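Local coordinates for pentafunctional AROM polypeptide (Schizosaccharomyces pombe, PDB 5SWV), which probably carries the 3-dehydroquinate dehydratase and shikimate dehydrogenase activities of the shikimate pathway in this two-enzyme fragment of the AROM polypeptide, at residues A[151-154]-A[155-158]. Residues are numbered along the deposited sequence; the frame is centred on the assembly and turned at random.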
loop_
_atom_site.group_PDB
_atom_site.type_symbol
_atom_site.label_atom_id
_atom_site.label_comp_id
_atom_site.label_asym_id
_atom_site.label_seq_id
_atom_site.Cartn_x
_atom_site.Cartn_y
_atom_site.Cartn_z
ATOM N N PRO A 151 38.272 -2.128 -0.575
ATOM C CA PRO A 151 37.290 -2.713 -1.468
ATOM C C PRO A 151 37.673 -2.645 -2.944
ATOM O O PRO A 151 36.942 -2.066 -3.734
ATOM C CB PRO A 151 36.069 -1.845 -1.173
ATOM C CG PRO A 151 36.653 -0.480 -0.946
ATOM C CD PRO A 151 38.059 -0.672 -0.449
ATOM N N HIS A 152 38.792 -3.249 -3.332
ATOM C CA HIS A 152 39.213 -3.238 -4.744
ATOM C C HIS A 152 38.182 -3.922 -5.657
ATOM O O HIS A 152 37.816 -3.372 -6.703
ATOM C CB HIS A 152 40.598 -3.874 -4.927
ATOM C CG HIS A 152 41.118 -3.815 -6.342
ATOM N ND1 HIS A 152 41.844 -4.842 -6.920
ATOM C CD2 HIS A 152 41.005 -2.855 -7.297
ATOM C CE1 HIS A 152 42.166 -4.513 -8.161
ATOM N NE2 HIS A 152 41.667 -3.314 -8.414
ATOM N N GLU A 153 37.699 -5.091 -5.240
ATOM C CA GLU A 153 36.810 -5.896 -6.070
ATOM C C GLU A 153 35.409 -5.321 -6.101
ATOM O O GLU A 153 34.753 -5.409 -7.136
ATOM C CB GLU A 153 36.774 -7.367 -5.646
ATOM C CG GLU A 153 38.121 -8.076 -5.713
ATOM C CD GLU A 153 38.889 -8.009 -4.386
ATOM O OE1 GLU A 153 38.845 -6.959 -3.704
ATOM O OE2 GLU A 153 39.538 -9.006 -3.999
ATOM N N TRP A 154 34.955 -4.748 -4.981
ATOM C CA TRP A 154 33.660 -4.045 -4.938
ATOM C C TRP A 154 33.638 -2.839 -5.870
ATOM O O TRP A 154 32.643 -2.593 -6.546
ATOM C CB TRP A 154 33.287 -3.587 -3.522
ATOM C CG TRP A 154 32.905 -4.699 -2.588
ATOM C CD1 TRP A 154 33.575 -5.087 -1.463
ATOM C CD2 TRP A 154 31.772 -5.570 -2.700
ATOM N NE1 TRP A 154 32.927 -6.144 -0.864
ATOM C CE2 TRP A 154 31.819 -6.460 -1.606
ATOM C CE3 TRP A 154 30.720 -5.685 -3.617
ATOM C CZ2 TRP A 154 30.854 -7.451 -1.407
ATOM C CZ3 TRP A 154 29.762 -6.681 -3.423
ATOM C CH2 TRP A 154 29.838 -7.544 -2.326
ATOM N N MET A 155 34.731 -2.090 -5.909
ATOM C CA MET A 155 34.783 -0.894 -6.745
ATOM C C MET A 155 34.829 -1.218 -8.242
ATOM O O MET A 155 34.309 -0.436 -9.039
ATOM C CB MET A 155 35.933 0.037 -6.325
ATOM C CG MET A 155 35.766 0.650 -4.932
ATOM S SD MET A 155 34.270 1.641 -4.723
ATOM C CE MET A 155 34.884 3.251 -5.244
ATOM N N GLN A 156 35.409 -2.356 -8.627
ATOM C CA GLN A 156 35.304 -2.826 -10.023
ATOM C C GLN A 156 33.869 -3.073 -10.441
ATOM O O GLN A 156 33.473 -2.725 -11.543
ATOM C CB GLN A 156 36.071 -4.117 -10.233
ATOM C CG GLN A 156 37.557 -3.923 -10.221
ATOM C CD GLN A 156 38.261 -5.249 -10.220
ATOM O OE1 GLN A 156 38.417 -5.879 -9.169
ATOM N NE2 GLN A 156 38.662 -5.705 -11.398
ATOM N N LYS A 157 33.116 -3.696 -9.545
ATOM C CA LYS A 157 31.685 -3.903 -9.721
ATOM C C LYS A 157 30.869 -2.612 -9.788
ATOM O O LYS A 157 29.938 -2.520 -10.583
ATOM C CB LYS A 157 31.130 -4.810 -8.612
ATOM C CG LYS A 157 31.618 -6.245 -8.677
ATOM C CD LYS A 157 31.418 -6.836 -10.064
ATOM C CE LYS A 157 31.412 -8.345 -10.037
ATOM N NZ LYS A 157 32.786 -8.867 -10.001
ATOM N N VAL A 158 31.201 -1.632 -8.959
ATOM C CA VAL A 158 30.512 -0.347 -9.018
ATOM C C VAL A 158 30.806 0.345 -10.355
ATOM O O VAL A 158 29.906 0.924 -10.960
ATOM C CB VAL A 158 30.854 0.528 -7.793
ATOM C CG1 VAL A 158 30.372 1.971 -7.955
ATOM C CG2 VAL A 158 30.219 -0.083 -6.555
#
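H152 and Q156 meet one helical turn apart through their torsions: CG of H152 stands anti to its backbone N (chi1 -176°), while CG of Q156 lies beside its own backbone N with the chain extended beyond it. The amide oxygen comes to lie over one face of the imidazole, above the ring centre, with OE1 of Q156 4.1 Å from CE1 of H152. The last torsion of Q156 (chi3 -82°) turns the amide until its plane and that of the ring are only 12° apart, so the two flat groups are nearly parallel. E153 flanks the same oxygen with aliphatic carbon, its CG lying 4.1 Å from OE1 of Q156.

P151 and M155 form the apolar counterpart, the proline CG standing 4.2 Å from CG of M155. Both side chains also rest on F186 of helix 177-193, which places this pair at the interface between neighbouring helices.

Beneath the side chains the backbone bonds run from i+4 to i. M155 N bonds to P151 O and Q156 N to H152 O, and V158 N reaches W154 O at 3.0 Å. The bond from K157 N to E153 O is weak at 3.4 Å. W154 is buried: its NE1 is hydrogen-bonded to W146 O, its ring stacks with W148, and it also touches L170 of strand 167-173, as does V158. K157 makes a cation-pi contact with W139.

With P151 at the N-cap position, the geometry is that of the first turns of an alpha-helix, here the helix linking parallel strands 134-140 and 167-173 in a beta-alpha-beta unit of the type I dehydroquinase TIM barrel.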